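Local coordinates for cytoplasmic export protein 1 (Saccharomyces cerevisiae, PDB 3VWA) that takes part in nuclear tRNA export, binding tRNA and possibly collecting it from the export receptors at the nuclear pore complex for delivery to the translation machinery, at residues A[282-287]-A[333-338]; A[340-345]-A[370-375]. All blocks are in the same frame, centred on the assembly; numbering follows the deposited sequence.

Contact 1: A[282-287]-A[333-338]; sequences GMIENF and SETNTF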
# COMPACT_ATOMS: atom_id res chain seq x y z
N GLY A 282 -7.29 4.88 -2.33
CA GLY A 282 -8.30 4.62 -1.32
C GLY A 282 -8.92 3.29 -1.50
O GLY A 282 -9.05 2.56 -0.51
N MSE A 283 -9.27 2.92 -2.75
CA MSE A 283 -10.04 1.67 -2.94
C MSE A 283 -9.19 0.47 -2.64
O MSE A 283 -9.64 -0.53 -1.99
CB MSE A 283 -10.68 1.48 -4.31
CG MSE A 283 -11.66 0.34 -4.05
SE MSE A 283 -12.70 -0.22 -5.57
CE MSE A 283 -11.47 -0.56 -7.08
N ILE A 284 -7.96 0.51 -3.13
CA ILE A 284 -7.06 -0.58 -2.85
C ILE A 284 -6.62 -0.58 -1.38
O ILE A 284 -6.75 -1.60 -0.68
CB ILE A 284 -5.81 -0.55 -3.76
CG1 ILE A 284 -6.26 -0.89 -5.20
CG2 ILE A 284 -4.76 -1.51 -3.19
CD1 ILE A 284 -5.14 -1.19 -6.16
N GLU A 285 -6.10 0.57 -0.94
CA GLU A 285 -5.52 0.73 0.40
C GLU A 285 -6.54 0.54 1.51
O GLU A 285 -6.24 -0.12 2.50
CB GLU A 285 -4.89 2.13 0.56
CG GLU A 285 -3.78 2.47 -0.41
CD GLU A 285 -4.28 3.03 -1.76
OE1 GLU A 285 -5.47 2.84 -2.09
OE2 GLU A 285 -3.49 3.66 -2.50
N ASN A 286 -7.71 1.13 1.38
CA ASN A 286 -8.64 1.22 2.50
C ASN A 286 -9.94 0.47 2.30
O ASN A 286 -10.79 0.52 3.16
CB ASN A 286 -8.96 2.69 2.85
CG ASN A 286 -7.71 3.49 3.19
OD1 ASN A 286 -6.78 2.98 3.83
ND2 ASN A 286 -7.64 4.70 2.68
N PHE A 287 -10.11 -0.22 1.18
CA PHE A 287 -11.32 -1.01 1.00
C PHE A 287 -10.88 -2.43 0.72
O PHE A 287 -11.10 -3.34 1.55
CB PHE A 287 -12.18 -0.45 -0.16
CG PHE A 287 -13.63 -0.82 -0.09
CD1 PHE A 287 -14.08 -1.81 0.77
CD2 PHE A 287 -14.56 -0.20 -0.95
CE1 PHE A 287 -15.42 -2.16 0.81
CE2 PHE A 287 -15.91 -0.54 -0.90
CZ PHE A 287 -16.33 -1.52 -0.03
N SER A 333 2.70 -3.50 -0.08
CA SER A 333 4.02 -3.01 -0.43
C SER A 333 3.94 -1.96 -1.53
O SER A 333 4.51 -0.89 -1.39
CB SER A 333 4.94 -4.15 -0.87
OG SER A 333 6.11 -3.63 -1.51
N GLU A 334 3.22 -2.26 -2.62
CA GLU A 334 3.16 -1.35 -3.73
C GLU A 334 2.63 0.02 -3.29
O GLU A 334 3.14 1.04 -3.75
CB GLU A 334 2.29 -1.90 -4.88
CG GLU A 334 2.26 -0.90 -6.03
CD GLU A 334 1.11 -1.13 -7.00
OE1 GLU A 334 1.05 -2.21 -7.63
OE2 GLU A 334 0.27 -0.23 -7.17
N THR A 335 1.64 0.03 -2.40
CA THR A 335 0.99 1.27 -1.99
C THR A 335 1.64 1.82 -0.73
O THR A 335 1.22 2.84 -0.19
CB THR A 335 -0.51 1.08 -1.70
OG1 THR A 335 -0.70 0.04 -0.72
CG2 THR A 335 -1.30 0.75 -2.97
N ASN A 336 2.63 1.11 -0.21
CA ASN A 336 3.17 1.50 1.08
C ASN A 336 2.10 1.87 2.14
O ASN A 336 2.26 2.86 2.84
CB ASN A 336 4.19 2.64 0.90
CG ASN A 336 5.07 2.81 2.12
OD1 ASN A 336 5.42 1.83 2.78
ND2 ASN A 336 5.42 4.06 2.45
N THR A 337 1.03 1.08 2.23
CA THR A 337 -0.01 1.20 3.25
C THR A 337 -0.26 -0.17 3.87
O THR A 337 -0.14 -1.18 3.20
CB THR A 337 -1.37 1.63 2.64
OG1 THR A 337 -1.70 0.74 1.56
CG2 THR A 337 -1.36 3.11 2.13
N PHE A 338 -0.68 -0.20 5.12
CA PHE A 338 -0.69 -1.40 5.93
C PHE A 338 -1.80 -1.23 6.92
O PHE A 338 -1.81 -0.26 7.65
CB PHE A 338 0.66 -1.48 6.68
CG PHE A 338 1.82 -1.67 5.77
CD1 PHE A 338 2.56 -0.58 5.32
CD2 PHE A 338 2.14 -2.92 5.31
CE1 PHE A 338 3.60 -0.74 4.42
CE2 PHE A 338 3.20 -3.11 4.43
CZ PHE A 338 3.93 -2.00 3.99
O HOH W 1 -3.75 -0.85 3.56
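Glu-285 and Thr-337 bring the backbones of 282-287 and 333-338 closest, their CA atoms 6.2 Å apart. The first segment is the opening turn of helix 283-303, entered from Gly-282, whose backbone angles suit glycine; the second holds the C-terminal end of helix 321-335 and the residues that follow, the turn at Asn-336 being a Schellman motif with positive phi. Glu-285 carries the contact. Its chain bends at chi2 (85°), laying the methylene groups against Thr-337, with CG of Glu-285 3.3 Å from OG1 of Thr-337, while the carboxylate folds back to its own helix start. OE2 of Glu-285 rests 3.7 Å from the CG2 methyl of Thr-335. OE1 of Glu-285 accepts the backbone N-H of Gly-282 at 2.7 Å, met about 50° out of the carboxylate plane, so the acid holds the first turn as it faces its neighbour. With an alanine in place of Glu-285, the Gly-282 N-H would probably lose this acceptor and a gap open beside both threonines. Ile-284 adds a looser apolar touch, CG2 to CG2 of Thr-335 at 4.1 Å. A water donates to O of Glu-285 at 2.8 Å, linking the first backbone, weakly, to the Thr-337 hydroxyl. Thr-335 OG1 is bonded to O of Leu-331, within the last turn of its helix. Ile-284 continues onto Leu-331 and onto Phe-276 in the preceding loop, while Asn-286 ND2 bonds O of Ile-140, between strands 136-138 and 144-146, placing the contact where the kinase-like domain meets the helical region.

Contact 2: A[340-345]-A[370-375]; sequences VGFNDL and GPLSKS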
# COMPACT_ATOMS: atom_id res chain seq x y z
N VAL A 340 -4.42 -1.65 10.18
CA VAL A 340 -4.32 -1.94 11.60
C VAL A 340 -4.34 -3.45 11.79
O VAL A 340 -5.21 -4.12 11.30
CB VAL A 340 -5.41 -1.18 12.43
CG1 VAL A 340 -5.61 -1.77 13.82
CG2 VAL A 340 -5.00 0.27 12.59
N GLY A 341 -3.32 -3.97 12.46
CA GLY A 341 -3.26 -5.39 12.74
C GLY A 341 -2.53 -6.21 11.68
O GLY A 341 -2.41 -7.43 11.83
N PHE A 342 -2.07 -5.56 10.61
CA PHE A 342 -1.21 -6.20 9.65
C PHE A 342 -0.11 -6.96 10.41
O PHE A 342 0.15 -8.16 10.20
CB PHE A 342 -0.62 -5.09 8.78
CG PHE A 342 0.27 -5.60 7.69
CD1 PHE A 342 -0.25 -6.39 6.67
CD2 PHE A 342 1.62 -5.30 7.68
CE1 PHE A 342 0.57 -6.89 5.68
CE2 PHE A 342 2.44 -5.77 6.67
CZ PHE A 342 1.91 -6.56 5.67
N ASN A 343 0.51 -6.26 11.34
CA ASN A 343 1.49 -6.89 12.19
C ASN A 343 0.99 -8.23 12.75
O ASN A 343 1.71 -9.23 12.66
CB ASN A 343 1.98 -5.91 13.29
CG ASN A 343 0.92 -5.64 14.40
OD1 ASN A 343 -0.28 -5.93 14.26
ND2 ASN A 343 1.40 -5.09 15.54
N ASP A 344 -0.26 -8.28 13.28
CA ASP A 344 -0.81 -9.54 13.82
C ASP A 344 -1.08 -10.57 12.76
O ASP A 344 -0.91 -11.76 13.00
CB ASP A 344 -2.09 -9.28 14.66
CG ASP A 344 -1.83 -8.44 15.89
OD1 ASP A 344 -0.66 -8.35 16.33
OD2 ASP A 344 -2.78 -7.84 16.42
N LEU A 345 -1.43 -10.10 11.56
CA LEU A 345 -1.69 -10.96 10.42
C LEU A 345 -0.43 -11.72 10.04
O LEU A 345 -0.45 -12.93 9.84
CB LEU A 345 -2.18 -10.12 9.23
CG LEU A 345 -2.85 -10.92 8.08
CD1 LEU A 345 -3.95 -10.09 7.45
CD2 LEU A 345 -1.87 -11.34 6.99
N GLY A 370 9.96 -2.81 8.81
CA GLY A 370 9.43 -1.48 8.64
C GLY A 370 7.96 -1.49 9.02
O GLY A 370 7.58 -1.08 10.12
N PRO A 371 7.10 -1.94 8.11
CA PRO A 371 5.72 -2.16 8.45
C PRO A 371 5.66 -2.80 9.82
O PRO A 371 4.77 -2.50 10.63
CB PRO A 371 5.25 -3.19 7.42
CG PRO A 371 6.26 -3.21 6.35
CD PRO A 371 7.42 -2.33 6.72
N LEU A 372 6.58 -3.73 10.05
CA LEU A 372 6.76 -4.36 11.33
C LEU A 372 8.08 -3.84 11.91
O LEU A 372 9.08 -3.76 11.20
CB LEU A 372 6.77 -5.88 11.18
CG LEU A 372 5.40 -6.63 11.20
CD1 LEU A 372 4.60 -6.59 9.90
CD2 LEU A 372 5.64 -8.09 11.58
N SER A 373 8.09 -3.52 13.20
CA SER A 373 9.28 -2.99 13.85
C SER A 373 10.29 -4.12 14.08
O SER A 373 9.90 -5.28 14.18
CB SER A 373 8.92 -2.39 15.20
OG SER A 373 8.70 -3.42 16.14
N LYS A 374 11.57 -3.76 14.21
CA LYS A 374 12.65 -4.66 14.63
C LYS A 374 12.35 -5.47 15.90
O LYS A 374 12.57 -6.70 15.94
CB LYS A 374 13.98 -3.88 14.71
CG LYS A 374 14.31 -3.21 13.36
CD LYS A 374 15.69 -2.55 13.29
CE LYS A 374 16.16 -2.40 11.83
NZ LYS A 374 17.55 -1.87 11.68
N SER A 375 11.79 -4.81 16.90
CA SER A 375 11.39 -5.51 18.12
C SER A 375 10.30 -6.53 17.83
O SER A 375 10.31 -7.64 18.38
CB SER A 375 10.98 -4.51 19.23
OG SER A 375 9.56 -4.38 19.36
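Leu-372 packs against the first turn of helix 342-351, where Phe-342 and Asn-343 meet the loop 370-373 that leads into helix 374-387, a loop-to-helix-start contact within a helical, probably HEAT-like solenoid. The tight part is apolar. CD1 of Leu-372 sits 3.9 Å from CD2 of Phe-342, the two side chains crossing at about a right angle, and the same methyl is 3.9 Å from CA of Asn-343. CB of Asn-343 adds a touch on CG of Leu-372 at 4.1 Å. Pro-371 comes in at the ring edge, its CB 3.9 Å from CE2 of Phe-342. The ring reaches this place because CG is anti to the backbone N (chi1 -178°), and beyond the contact it packs on Val-328 and Thr-332 of helix 321-335. The looser side is polar: the amide of Asn-343 turns away, ND2 bonding OE2 of Glu-376 on helix 374-387, and exposed Asp-344 makes a salt bridge to Arg-380 of the same helix. Ser-373 is the N-cap, its OG taking the N-H of Glu-376. The interface is thus apolar between the segments, while the polar groups at its margin find their partners on helix 374-387.

Following the chain from the N terminus, the kinase-like part comes first and a helical region follows, probably HEAT-like here, with assigned HEAT repeats from 381 on. Contact 1 joins the start of helix 283-303 to the end of helix 321-335, closing a loop of 45 intervening residues. Contact 2 then joins the start of helix 342-351 to the approach to helix 374-387, closing a mostly helical loop of 24. The loops stand in series, neither nested nor crossed, with centres about 15 Å apart. They meet where CZ of Phe-338 packs on CG of Pro-371 at 3.5 Å, and the Phe-338 and Phe-342 rings also touch. Contact 1 joins consecutive helices, contact 2 helices separated by helix 355-368.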